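Local coordinates for protein alpha-galacturonidase (Bacillus subtilis, PDB 3FEF) that hydrolyses alpha-1,4-linked galacturonides, releasing alpha-D-galacturonate, as a homotetrameric family 4 glycoside hydrolase that needs NAD(+) and manganese, at residues G108-P113 with I204-W209; A274-G279 with A390-N395; G162-G167 with T369-Q374; P348-V353 with P357-V362; A180-E185 with L221-E226. One frame throughout, in Å; residues are numbered along the deposited sequence.

Contact 1: residues G108-P113 with I204-W209; sequences GDTVGP and INHFTW. With MG (magnesium ion), chain G.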
# COMPACT_ATOMS: atom_id res chain seq x y z
N GLY A 108 -0.66 32.25 -12.67
CA GLY A 108 0.48 32.22 -11.77
C GLY A 108 0.20 32.10 -10.28
O GLY A 108 0.99 32.56 -9.48
N ASP A 109 -0.91 31.47 -9.92
CA ASP A 109 -1.28 31.32 -8.52
C ASP A 109 -1.33 29.86 -8.09
O ASP A 109 -1.67 29.55 -6.95
CB ASP A 109 -2.64 31.98 -8.24
CG ASP A 109 -3.80 31.27 -8.94
OD1 ASP A 109 -3.57 30.39 -9.78
OD2 ASP A 109 -4.97 31.59 -8.65
N THR A 110 -0.96 28.96 -8.99
CA THR A 110 -1.17 27.55 -8.79
C THR A 110 0.11 26.74 -9.03
O THR A 110 0.64 26.16 -8.10
CB THR A 110 -2.35 27.05 -9.65
OG1 THR A 110 -3.56 27.67 -9.17
CG2 THR A 110 -2.53 25.53 -9.58
N VAL A 111 0.61 26.72 -10.26
CA VAL A 111 1.89 26.06 -10.56
C VAL A 111 2.79 27.03 -11.32
O VAL A 111 2.60 28.25 -11.23
CB VAL A 111 1.72 24.77 -11.38
CG1 VAL A 111 1.11 23.67 -10.51
CG2 VAL A 111 0.89 25.01 -12.62
N GLY A 112 3.76 26.52 -12.06
CA GLY A 112 4.71 27.40 -12.74
C GLY A 112 5.54 28.13 -11.69
O GLY A 112 5.38 27.87 -10.47
N PRO A 113 6.44 29.02 -12.13
CA PRO A 113 7.30 29.77 -11.21
C PRO A 113 6.50 30.56 -10.18
O PRO A 113 6.80 30.52 -9.00
CB PRO A 113 8.10 30.70 -12.13
CG PRO A 113 7.68 30.41 -13.53
CD PRO A 113 6.85 29.16 -13.53
N ILE A 204 -6.15 17.24 -9.49
CA ILE A 204 -5.72 18.16 -8.45
C ILE A 204 -6.33 19.49 -8.87
O ILE A 204 -6.70 19.67 -10.04
CB ILE A 204 -4.20 18.26 -8.40
CG1 ILE A 204 -3.65 18.66 -9.76
CG2 ILE A 204 -3.58 16.93 -7.95
CD1 ILE A 204 -2.11 18.68 -9.83
N ASN A 205 -6.44 20.42 -7.93
CA ASN A 205 -7.09 21.71 -8.19
C ASN A 205 -6.58 22.43 -9.45
O ASN A 205 -5.38 22.51 -9.69
CB ASN A 205 -6.95 22.62 -6.95
CG ASN A 205 -7.76 23.91 -7.08
OD1 ASN A 205 -9.00 23.89 -7.23
ND2 ASN A 205 -7.07 25.02 -7.06
N HIS A 206 -7.51 22.96 -10.25
CA HIS A 206 -7.19 23.59 -11.55
C HIS A 206 -6.68 22.64 -12.62
O HIS A 206 -6.38 23.07 -13.73
CB HIS A 206 -6.24 24.79 -11.39
CG HIS A 206 -6.84 25.93 -10.62
ND1 HIS A 206 -6.08 26.87 -9.97
CD2 HIS A 206 -8.13 26.23 -10.34
CE1 HIS A 206 -6.88 27.74 -9.36
NE2 HIS A 206 -8.13 27.37 -9.58
N PHE A 207 -6.56 21.37 -12.28
CA PHE A 207 -6.13 20.34 -13.23
C PHE A 207 -7.01 19.10 -12.97
O PHE A 207 -6.51 18.01 -12.67
CB PHE A 207 -4.65 20.00 -13.02
CG PHE A 207 -4.01 19.25 -14.19
CD1 PHE A 207 -4.02 19.80 -15.47
CD2 PHE A 207 -3.39 18.02 -13.98
CE1 PHE A 207 -3.43 19.12 -16.55
CE2 PHE A 207 -2.81 17.34 -15.04
CZ PHE A 207 -2.83 17.90 -16.33
N THR A 208 -8.32 19.32 -13.08
CA THR A 208 -9.35 18.33 -12.85
C THR A 208 -9.90 17.79 -14.16
O THR A 208 -9.94 18.49 -15.17
CB THR A 208 -10.53 18.96 -12.08
OG1 THR A 208 -10.72 20.29 -12.57
CG2 THR A 208 -10.24 19.02 -10.59
N TRP A 209 -10.35 16.54 -14.13
CA TRP A 209 -10.77 15.85 -15.33
C TRP A 209 -12.04 15.08 -15.09
O TRP A 209 -12.27 14.52 -14.00
CB TRP A 209 -9.66 14.90 -15.80
CG TRP A 209 -8.41 15.66 -16.14
CD1 TRP A 209 -7.52 16.21 -15.27
CD2 TRP A 209 -7.93 15.97 -17.46
NE1 TRP A 209 -6.52 16.85 -15.96
CE2 TRP A 209 -6.74 16.71 -17.31
CE3 TRP A 209 -8.40 15.69 -18.75
CZ2 TRP A 209 -6.02 17.19 -18.40
CZ3 TRP A 209 -7.67 16.16 -19.84
CH2 TRP A 209 -6.50 16.90 -19.66
MG MG G . -10.05 27.93 -8.45
O HOH W 1 -11.08 29.35 -10.00
O HOH W 2 -11.97 28.76 -7.33
O HOH W 3 -8.87 27.27 -6.54
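Thr110 meets His206 as a second-shell residue of the metal site, where the loop leading into helix 112-136 passes the metal-bearing turn ahead of strand 207-215. His206 ND1 donates to Thr110 OG1 at 2.8 Å, at 146° and nearly in the ring plane, so the bond approaches the imidazole at its edge. Thr110 OG1 in turn donates to Asp109 OD1 at 2.8 Å, from above the carboxylate plane, and a chain of hydrogen bonds thus links the Asp109 carboxylate, through the Thr110 hydroxyl, to the imidazole that binds the metal. Thr110 CG2 lies anti to the backbone N (OG1 chi1 -66°), which leaves the hydroxyl anti to the carbonyl carbon and directed at the imidazole. A valine here would probably leave His206 ND1 and Asp109 OD1 without the hydroxyl that joins them. The histidine is presented by a type II beta turn from Ile204 to Phe207, closed by Phe207 N to Ile204 O at 2.8 Å, in which His206 takes a positive phi of 67°. His272 stacks on its ring, and Asp109 also packs on Asn147, which probably binds the substrate. At the far side of the imidazole, His206 NE2 binds the magnesium ion at 2.3 Å, in a sphere completed by three waters and Cys169 SG.

Contact 2: residues A274-G279 with A390-N395; sequences AEFLPG and ARHISN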
# COMPACT_ATOMS: atom_id res chain seq x y z
N ALA A 274 -3.94 25.68 -19.07
CA ALA A 274 -2.79 26.05 -19.88
C ALA A 274 -1.48 26.04 -19.09
O ALA A 274 -0.42 25.92 -19.68
CB ALA A 274 -3.01 27.42 -20.52
N GLU A 275 -1.53 26.14 -17.78
CA GLU A 275 -0.28 26.26 -17.03
C GLU A 275 0.33 24.91 -16.62
O GLU A 275 1.44 24.88 -16.07
CB GLU A 275 -0.50 27.13 -15.79
CG GLU A 275 -1.33 28.37 -16.07
CD GLU A 275 -1.13 29.43 -15.02
OE1 GLU A 275 -1.67 29.28 -13.90
OE2 GLU A 275 -0.41 30.42 -15.31
N PHE A 276 -0.40 23.82 -16.85
CA PHE A 276 0.01 22.51 -16.32
C PHE A 276 0.81 21.64 -17.28
O PHE A 276 1.36 20.63 -16.87
CB PHE A 276 -1.20 21.70 -15.81
CG PHE A 276 -1.72 22.16 -14.49
CD1 PHE A 276 -1.36 21.52 -13.32
CD2 PHE A 276 -2.58 23.25 -14.41
CE1 PHE A 276 -1.85 21.94 -12.12
CE2 PHE A 276 -3.05 23.69 -13.20
CZ PHE A 276 -2.68 23.03 -12.05
N LEU A 277 0.85 22.02 -18.56
CA LEU A 277 1.51 21.18 -19.56
C LEU A 277 2.13 21.93 -20.71
O LEU A 277 1.82 23.08 -20.94
CB LEU A 277 0.57 20.11 -20.13
CG LEU A 277 -0.95 20.31 -20.21
CD1 LEU A 277 -1.33 21.68 -20.74
CD2 LEU A 277 -1.53 19.18 -21.06
N PRO A 278 3.03 21.25 -21.44
CA PRO A 278 3.61 21.80 -22.66
C PRO A 278 2.51 22.08 -23.68
O PRO A 278 1.61 21.25 -23.87
CB PRO A 278 4.49 20.64 -23.18
CG PRO A 278 4.78 19.82 -21.98
CD PRO A 278 3.54 19.90 -21.14
N GLY A 279 2.59 23.22 -24.35
CA GLY A 279 1.69 23.53 -25.44
C GLY A 279 2.02 24.88 -26.03
O GLY A 279 2.82 25.61 -25.47
N ALA A 390 1.18 13.42 -11.15
CA ALA A 390 2.17 12.92 -10.20
C ALA A 390 3.36 13.87 -10.13
O ALA A 390 3.90 14.15 -9.07
CB ALA A 390 2.64 11.48 -10.55
N ARG A 391 3.74 14.38 -11.28
CA ARG A 391 4.82 15.35 -11.35
C ARG A 391 4.54 16.64 -10.55
O ARG A 391 5.37 17.08 -9.76
CB ARG A 391 5.10 15.63 -12.80
CG ARG A 391 6.22 16.62 -13.00
CD ARG A 391 6.74 16.48 -14.40
NE ARG A 391 7.58 17.62 -14.71
CZ ARG A 391 7.87 18.00 -15.95
NH1 ARG A 391 7.40 17.33 -17.00
NH2 ARG A 391 8.63 19.06 -16.13
N HIS A 392 3.37 17.26 -10.77
CA HIS A 392 2.97 18.45 -10.02
C HIS A 392 2.80 18.17 -8.53
O HIS A 392 3.15 18.96 -7.67
CB HIS A 392 1.66 19.03 -10.58
CG HIS A 392 1.80 19.63 -11.94
ND1 HIS A 392 2.42 20.84 -12.16
CD2 HIS A 392 1.39 19.19 -13.16
CE1 HIS A 392 2.41 21.11 -13.45
NE2 HIS A 392 1.79 20.13 -14.08
N ILE A 393 2.19 17.03 -8.23
CA ILE A 393 2.11 16.63 -6.84
C ILE A 393 3.49 16.54 -6.16
O ILE A 393 3.67 17.08 -5.07
CB ILE A 393 1.27 15.36 -6.69
CG1 ILE A 393 -0.21 15.72 -6.92
CG2 ILE A 393 1.48 14.74 -5.30
CD1 ILE A 393 -1.12 14.55 -6.94
N SER A 394 4.47 15.88 -6.80
CA SER A 394 5.87 15.92 -6.33
C SER A 394 6.27 17.33 -5.94
O SER A 394 6.81 17.56 -4.87
CB SER A 394 6.83 15.52 -7.45
OG SER A 394 7.03 14.15 -7.43
N ASN A 395 6.06 18.26 -6.85
CA ASN A 395 6.40 19.67 -6.64
C ASN A 395 5.65 20.33 -5.49
O ASN A 395 6.24 21.06 -4.67
CB ASN A 395 6.19 20.44 -7.94
CG ASN A 395 7.12 19.95 -9.02
OD1 ASN A 395 8.05 19.18 -8.73
ND2 ASN A 395 6.85 20.33 -10.27
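His392 reaches from helix 383-405 to Phe276, gripping its backbone carbonyl and its ring together. From CB, which projects toward the loop 274-279, the first ring atom, His392 CG, lies 3.9 Å from Phe276 CD1, and His392 ND1 is a similar distance from the same carbon. Farther round the ring, His392 CD2 comes to 3.6 Å from Phe276 CD1. That carbon stands over the centre of one imidazole face, 3.5 Å above the plane: the pair is T-shaped, with the phenyl edge turned to the imidazole face, centroids 4.8 Å apart and planes at 67°. Both residues belong to the C-terminal domain of the family 4 glycoside hydrolases, where helix 383-405 packs against an irregular loop beside the metal ligand His206; Phe276 also stacks on Phe207 and touches Thr110. His392 CE1, next to NE2, comes to 3.6 Å from Phe276 O. At the tip, His392 NE2 donates to Phe276 O at 2.9 Å and 160°, in the imidazole plane and on a carbonyl lone pair. A leucine in its place would probably leave the buried Phe276 carbonyl without this donor and the phenyl edge without a flat face to rest on. The preceding residue, Arg391, bonds through NH1 to Asn417 OD1 of the second subunit.

Contact 3: residues G162-G167 with T369-Q374; sequences GIKAIG and TRNRVQ
Lys164 sends its ammonium across to Asn371, Lys164 NZ donating to Asn371 OD1 at 2.9 Å. The nitrogen lies in the carbonyl plane on a lone pair, with a C=O to donor angle of 138°, and the preceding methylene follows closely, Lys164 CE being 3.3 Å from Asn371 OD1. The two side chains cross at about a right angle. Asn371 holds CG anti to its own backbone nitrogen (chi1 -168°), which extends the amide to the lysine from the type II turn Thr369 to Arg372. Both ends have a second partner: Lys164 NZ also bonds to Glu139 O, and Asn371 OD1 accepts from Trp141 NE1. Ala165 then turns its methyl away, onto strand 141-144 and helix 149-159. In this way an end strand of the parallel Rossmann sheet meets the three-stranded antiparallel sheet of the C-terminal domain, whose strand 372-375 runs at 43° to it over the touching parts. Ile166 faces that sheet again, its CG2 resting on the valine fork, 3.9 Å from Val373 CG1 and 4.1 Å from Val373 CG2. Met347 of strand 341-348 packs against both Ile166 and Val373.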
# COMPACT_ATOMS: atom_id res chain seq x y z
N GLY A 162 -4.94 16.26 12.70
CA GLY A 162 -6.35 15.98 13.01
C GLY A 162 -7.34 17.01 12.47
O GLY A 162 -8.55 16.91 12.70
N ILE A 163 -6.84 18.03 11.79
CA ILE A 163 -7.72 19.08 11.34
C ILE A 163 -8.83 18.52 10.43
O ILE A 163 -8.62 17.54 9.71
CB ILE A 163 -6.93 20.16 10.59
CG1 ILE A 163 -7.72 21.46 10.52
CG2 ILE A 163 -6.55 19.65 9.20
CD1 ILE A 163 -6.97 22.62 9.85
N LYS A 164 -9.99 19.15 10.45
CA LYS A 164 -11.08 18.82 9.55
C LYS A 164 -11.22 19.88 8.47
O LYS A 164 -11.97 20.84 8.63
CB LYS A 164 -12.37 18.70 10.33
CG LYS A 164 -12.36 17.50 11.25
CD LYS A 164 -13.11 17.81 12.56
CE LYS A 164 -14.56 17.46 12.45
NZ LYS A 164 -15.28 18.22 13.49
N ALA A 165 -10.48 19.71 7.38
CA ALA A 165 -10.39 20.74 6.35
C ALA A 165 -10.65 20.25 4.93
O ALA A 165 -10.16 19.18 4.51
CB ALA A 165 -9.01 21.43 6.40
N ILE A 166 -11.37 21.07 4.18
CA ILE A 166 -11.47 20.87 2.74
C ILE A 166 -11.09 22.15 2.01
O ILE A 166 -11.17 23.24 2.57
CB ILE A 166 -12.87 20.48 2.34
CG1 ILE A 166 -13.82 21.67 2.52
CG2 ILE A 166 -13.35 19.30 3.20
CD1 ILE A 166 -15.28 21.29 2.31
N GLY A 167 -10.68 22.00 0.76
CA GLY A 167 -10.50 23.12 -0.13
C GLY A 167 -11.63 23.12 -1.16
O GLY A 167 -12.01 22.05 -1.67
N THR A 369 -22.25 15.12 4.90
CA THR A 369 -23.43 15.07 5.75
C THR A 369 -23.00 15.53 7.15
O THR A 369 -21.92 16.10 7.30
CB THR A 369 -24.08 13.68 5.71
OG1 THR A 369 -25.32 13.71 6.42
CG2 THR A 369 -23.18 12.61 6.30
N ARG A 370 -23.84 15.35 8.16
CA ARG A 370 -23.54 15.98 9.44
C ARG A 370 -22.11 15.69 9.87
O ARG A 370 -21.76 14.55 10.10
CB ARG A 370 -24.52 15.55 10.54
CG ARG A 370 -24.36 16.38 11.82
CD ARG A 370 -25.02 15.70 13.01
NE ARG A 370 -24.76 16.46 14.22
CZ ARG A 370 -23.65 16.31 14.95
NH1 ARG A 370 -22.73 15.43 14.59
NH2 ARG A 370 -23.47 17.05 16.03
N ASN A 371 -21.27 16.71 9.97
CA ASN A 371 -19.93 16.54 10.52
C ASN A 371 -19.14 15.45 9.79
O ASN A 371 -18.34 14.75 10.41
CB ASN A 371 -19.99 16.19 12.02
CG ASN A 371 -18.63 16.28 12.72
OD1 ASN A 371 -17.84 17.19 12.47
ND2 ASN A 371 -18.35 15.34 13.61
N ARG A 372 -19.35 15.30 8.47
CA ARG A 372 -18.70 14.25 7.67
C ARG A 372 -18.42 14.75 6.28
O ARG A 372 -19.34 15.18 5.59
CB ARG A 372 -19.63 13.02 7.52
CG ARG A 372 -19.22 11.80 8.26
CD ARG A 372 -20.34 11.38 9.21
NE ARG A 372 -21.44 10.64 8.61
CZ ARG A 372 -22.70 10.70 9.05
NH1 ARG A 372 -23.04 11.49 10.08
NH2 ARG A 372 -23.64 9.96 8.47
N VAL A 373 -17.16 14.65 5.85
CA VAL A 373 -16.85 14.81 4.43
C VAL A 373 -16.13 13.54 3.98
O VAL A 373 -15.06 13.25 4.47
CB VAL A 373 -15.94 16.04 4.18
CG1 VAL A 373 -15.51 16.12 2.69
CG2 VAL A 373 -16.64 17.31 4.64
N GLN A 374 -16.71 12.80 3.06
CA GLN A 374 -16.22 11.49 2.75
C GLN A 374 -16.01 11.36 1.24
O GLN A 374 -16.96 11.32 0.45
CB GLN A 374 -17.20 10.44 3.25
CG GLN A 374 -17.58 10.58 4.73
CD GLN A 374 -18.52 9.48 5.20
OE1 GLN A 374 -19.68 9.45 4.84
NE2 GLN A 374 -18.01 8.57 6.01

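Contact 4: residues P348-V353 with P357-V362; sequences PNQGQV and PIQAIV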
# COMPACT_ATOMS: atom_id res chain seq x y z
N PRO A 348 -7.06 15.28 1.40
CA PRO A 348 -5.98 14.28 1.34
C PRO A 348 -6.43 13.00 0.63
O PRO A 348 -7.52 12.48 0.88
CB PRO A 348 -5.70 13.97 2.82
CG PRO A 348 -6.24 15.20 3.63
CD PRO A 348 -7.44 15.65 2.78
N ASN A 349 -5.57 12.48 -0.24
CA ASN A 349 -5.85 11.25 -0.98
C ASN A 349 -5.71 10.04 -0.08
O ASN A 349 -4.67 9.83 0.53
CB ASN A 349 -4.85 11.14 -2.16
CG ASN A 349 -5.22 10.04 -3.17
OD1 ASN A 349 -6.38 9.72 -3.36
ND2 ASN A 349 -4.21 9.50 -3.87
N GLN A 350 -6.77 9.23 -0.00
CA GLN A 350 -6.74 7.98 0.71
C GLN A 350 -7.25 6.88 -0.22
O GLN A 350 -7.79 5.89 0.23
CB GLN A 350 -7.61 8.06 1.96
CG GLN A 350 -7.17 9.11 2.95
CD GLN A 350 -5.82 8.79 3.55
OE1 GLN A 350 -4.99 9.67 3.76
NE2 GLN A 350 -5.60 7.52 3.83
N GLY A 351 -7.08 7.09 -1.52
CA GLY A 351 -7.50 6.13 -2.51
C GLY A 351 -8.56 6.63 -3.48
O GLY A 351 -8.92 5.93 -4.41
N GLN A 352 -9.08 7.84 -3.26
CA GLN A 352 -10.18 8.31 -4.11
C GLN A 352 -9.68 8.65 -5.51
O GLN A 352 -10.46 8.77 -6.45
CB GLN A 352 -10.94 9.51 -3.50
CG GLN A 352 -10.16 10.81 -3.28
CD GLN A 352 -9.61 10.91 -1.85
OE1 GLN A 352 -9.30 9.91 -1.24
NE2 GLN A 352 -9.47 12.13 -1.34
N VAL A 353 -8.38 8.87 -5.64
CA VAL A 353 -7.78 8.93 -6.97
C VAL A 353 -6.68 7.90 -7.03
O VAL A 353 -5.76 7.92 -6.21
CB VAL A 353 -7.18 10.29 -7.35
CG1 VAL A 353 -6.49 10.17 -8.72
CG2 VAL A 353 -8.30 11.40 -7.40
N PRO A 357 0.04 9.81 -5.10
CA PRO A 357 0.52 9.55 -3.73
C PRO A 357 -0.57 9.75 -2.68
O PRO A 357 -1.44 10.61 -2.82
CB PRO A 357 1.62 10.60 -3.52
CG PRO A 357 1.99 11.10 -4.88
CD PRO A 357 0.82 10.85 -5.80
N ILE A 358 -0.52 8.96 -1.62
CA ILE A 358 -1.49 9.14 -0.57
C ILE A 358 -1.16 10.36 0.32
O ILE A 358 0.00 10.75 0.47
CB ILE A 358 -1.70 7.83 0.20
CG1 ILE A 358 -1.22 7.93 1.63
CG2 ILE A 358 -1.06 6.67 -0.53
CD1 ILE A 358 -2.26 7.38 2.56
N GLN A 359 -2.20 10.98 0.89
CA GLN A 359 -2.08 12.23 1.65
C GLN A 359 -2.07 13.48 0.77
O GLN A 359 -2.40 14.57 1.22
CB GLN A 359 -0.79 12.24 2.44
CG GLN A 359 -0.59 11.01 3.25
CD GLN A 359 -1.15 11.21 4.59
OE1 GLN A 359 -2.37 11.35 4.75
NE2 GLN A 359 -0.27 11.29 5.58
N ALA A 360 -1.61 13.35 -0.47
CA ALA A 360 -1.57 14.51 -1.34
C ALA A 360 -3.01 15.02 -1.48
O ALA A 360 -3.95 14.24 -1.44
CB ALA A 360 -0.97 14.17 -2.68
N ILE A 361 -3.15 16.33 -1.63
CA ILE A 361 -4.46 16.97 -1.79
C ILE A 361 -4.97 16.77 -3.21
O ILE A 361 -4.40 17.30 -4.16
CB ILE A 361 -4.34 18.50 -1.53
CG1 ILE A 361 -3.66 18.75 -0.17
CG2 ILE A 361 -5.75 19.20 -1.61
CD1 ILE A 361 -4.33 18.02 0.97
N VAL A 362 -6.03 15.97 -3.35
CA VAL A 362 -6.68 15.77 -4.64
C VAL A 362 -8.15 16.28 -4.63
O VAL A 362 -8.78 16.38 -3.57
CB VAL A 362 -6.60 14.28 -5.04
CG1 VAL A 362 -5.09 13.84 -5.20
CG2 VAL A 362 -7.25 13.42 -3.97
O HOH W 4 -10.76 14.29 -2.65
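The Asn349 amide crosses the contact at its edge, where both N-H groups are used in plane: Asn349 ND2 donates to Pro357 O at 3.2 Å and, within its own segment, to Val353 O at the same distance. Gly351 N and Val353 N come to its oxygen from opposite faces: Gly351 N lies 3.3 Å from Asn349 OD1 and well above the plane, an Asx turn, whereas Val353 N, at 3.1 Å from Asn349 OD1, is tilted by only 23°. The second flat group, the Gln352 amide, folds back on the loop: Gln352 NE2 donates to Pro348 O at 3.0 Å, with a water taking its other bond and linking it to Val362 O, and OE1 accepts from Gln350 N, which stands above the carbonyl plane. Val362 CG2 touches both side chains, 3.7 Å from Gln352 NE2 and against Asn349 CB, while Val353 CG2 packs on the valine's CB. The backbone makes a beta hairpin with an elaborate loop, joining strands 341-348 and 361-369. Pro348 and Ile361 are a non-hydrogen-bonded antiparallel pair; beyond it Asn349 N bonds to Ala360 O at 2.7 Å, and Gln359 N to Asn349 O almost straight, at 177°. With two bonds accepted at OD1 and two donated from ND2, the buried amide of Asn349 is fully engaged, which should hold its rotation and probably helps set the path of the loop.

Contact 5: residues A180-E185 with L221-E226; sequences AEMVTE and LPIFRE
Met182, present as selenomethionine, lies across Ile223 and the backbone of Phe224, and is the one side chain of segment 180-185 that does the main packing. Its chain leaves helix 171-187 extended, CG anti to the backbone nitrogen (chi1 161°), and then turns about the CG-SE bond (chi3 81°). The bend curls the side chain round a single methyl: Ile223 CG2 lies 3.7 Å from Met182 SE and 3.8 Å from both Met182 CG and Met182 CE. Ile223 itself puts that methyl anti to its backbone nitrogen and presents it to the partner helix; the two side chains cross at a slant, branch against bend. The selenium, meanwhile, rests on the opposing main chain, with Met182 SE 3.5 Å from Phe224 CA and 3.8 Å from Phe224 CB. From there it sees the phenyl ring obliquely, 5.2 Å from the centroid and 69° off the ring normal. The Phe224 ring packs on Leu179 and makes an edge-to-face pair with Phe259. Leu220 and Phe227, one turn to each side of Phe224 on helix 220-231, also touch Met182 and enclose it further. The contact is wholly apolar, between buried groups, and lies away from the catalytic centre. It joins the helix that follows the last strand of the Rossmann sheet to a helix of the C-terminal domain, in helix-helix packing in which the selenium also makes an oblique Met-aromatic contact.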
# COMPACT_ATOMS: atom_id res chain seq x y z
N ALA A 180 -23.91 21.43 -19.90
CA ALA A 180 -25.36 21.63 -19.97
C ALA A 180 -25.74 22.34 -21.29
O ALA A 180 -26.70 21.96 -21.94
CB ALA A 180 -25.87 22.41 -18.77
N GLU A 181 -24.98 23.35 -21.69
CA GLU A 181 -25.27 24.05 -22.93
C GLU A 181 -25.05 23.18 -24.17
O GLU A 181 -25.76 23.34 -25.18
CB GLU A 181 -24.50 25.37 -23.02
CG GLU A 181 -24.94 26.37 -21.95
CD GLU A 181 -24.39 27.75 -22.16
OE1 GLU A 181 -23.86 28.04 -23.25
OE2 GLU A 181 -24.49 28.56 -21.22
N MSE A 182 -24.10 22.26 -24.07
CA MSE A 182 -23.84 21.33 -25.16
C MSE A 182 -25.02 20.38 -25.34
O MSE A 182 -25.42 20.09 -26.47
CB MSE A 182 -22.55 20.54 -24.89
CG MSE A 182 -22.42 19.26 -25.68
SE MSE A 182 -21.02 18.08 -24.92
CE MSE A 182 -22.09 17.28 -23.48
N VAL A 183 -25.58 19.91 -24.23
CA VAL A 183 -26.79 19.10 -24.24
C VAL A 183 -27.94 19.80 -24.98
O VAL A 183 -28.60 19.19 -25.83
CB VAL A 183 -27.26 18.80 -22.80
CG1 VAL A 183 -28.65 18.18 -22.80
CG2 VAL A 183 -26.22 17.89 -22.07
N THR A 184 -28.19 21.05 -24.64
CA THR A 184 -29.18 21.85 -25.34
C THR A 184 -28.84 22.00 -26.82
O THR A 184 -29.68 21.77 -27.69
CB THR A 184 -29.30 23.24 -24.74
OG1 THR A 184 -29.65 23.13 -23.36
CG2 THR A 184 -30.38 24.04 -25.47
N GLU A 185 -27.61 22.39 -27.12
CA GLU A 185 -27.25 22.60 -28.52
C GLU A 185 -27.16 21.32 -29.35
O GLU A 185 -27.43 21.36 -30.54
CB GLU A 185 -25.96 23.38 -28.65
CG GLU A 185 -25.80 23.92 -30.05
CD GLU A 185 -24.39 23.85 -30.54
OE1 GLU A 185 -23.56 24.65 -30.04
OE2 GLU A 185 -24.12 23.01 -31.43
N LEU A 221 -20.11 11.70 -22.66
CA LEU A 221 -18.75 11.66 -23.21
C LEU A 221 -18.68 11.54 -24.72
O LEU A 221 -17.88 12.24 -25.34
CB LEU A 221 -17.83 10.62 -22.52
CG LEU A 221 -16.89 11.47 -21.65
CD1 LEU A 221 -17.44 11.64 -20.22
CD2 LEU A 221 -15.46 10.94 -21.65
N PRO A 222 -19.51 10.67 -25.32
CA PRO A 222 -19.60 10.56 -26.78
C PRO A 222 -20.07 11.86 -27.42
O PRO A 222 -19.61 12.21 -28.49
CB PRO A 222 -20.64 9.45 -26.99
CG PRO A 222 -20.47 8.58 -25.77
CD PRO A 222 -20.22 9.57 -24.65
N ILE A 223 -20.97 12.56 -26.74
CA ILE A 223 -21.47 13.84 -27.22
C ILE A 223 -20.41 14.92 -27.17
O ILE A 223 -20.31 15.74 -28.08
CB ILE A 223 -22.69 14.31 -26.40
CG1 ILE A 223 -23.86 13.35 -26.60
CG2 ILE A 223 -23.09 15.71 -26.81
CD1 ILE A 223 -25.13 13.78 -25.88
N PHE A 224 -19.59 14.93 -26.12
CA PHE A 224 -18.53 15.91 -26.05
C PHE A 224 -17.50 15.62 -27.15
O PHE A 224 -16.87 16.52 -27.67
CB PHE A 224 -17.86 15.90 -24.68
CG PHE A 224 -16.85 16.98 -24.49
CD1 PHE A 224 -15.55 16.82 -24.95
CD2 PHE A 224 -17.20 18.16 -23.85
CE1 PHE A 224 -14.61 17.83 -24.74
CE2 PHE A 224 -16.29 19.16 -23.66
CZ PHE A 224 -14.97 19.00 -24.09
N ARG A 225 -17.34 14.35 -27.51
CA ARG A 225 -16.41 14.02 -28.57
C ARG A 225 -16.86 14.65 -29.91
O ARG A 225 -16.06 15.27 -30.61
CB ARG A 225 -16.19 12.50 -28.69
CG ARG A 225 -15.38 12.10 -29.93
CD ARG A 225 -14.65 10.75 -29.78
NE ARG A 225 -15.26 9.83 -28.81
CZ ARG A 225 -16.52 9.40 -28.85
NH1 ARG A 225 -16.96 8.56 -27.93
NH2 ARG A 225 -17.36 9.82 -29.81
N GLU A 226 -18.15 14.53 -30.24
CA GLU A 226 -18.70 15.18 -31.44
C GLU A 226 -18.58 16.69 -31.36
O GLU A 226 -18.14 17.35 -32.29
CB GLU A 226 -20.17 14.80 -31.64
CG GLU A 226 -20.33 13.40 -32.23
CD GLU A 226 -21.58 12.69 -31.76
OE1 GLU A 226 -22.55 13.38 -31.38
OE2 GLU A 226 -21.61 11.44 -31.76

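Overall arrangement
Along the chain, contact 5 lies between the segments of contact 3, and contact 4 is enclosed by both contact 3 and contact 2. Contacts 1, 3 and 5 each join the Rossmann part to the C-terminal part; contacts 2 and 4 stay within the latter. Contacts 1 and 2 touch, centres about 8 Å apart, holding the metal ligand His206, which thus stands where the two parts meet. Contact 4 meets contact 2 through Ile393 and contact 1 through Ile204, and shares the antiparallel sheet with contact 3, about 14 Å away between centres; both reach the third subunit, contact 2 the second. Contact 5 stands apart, its centre about 26 Å from that of contact 1.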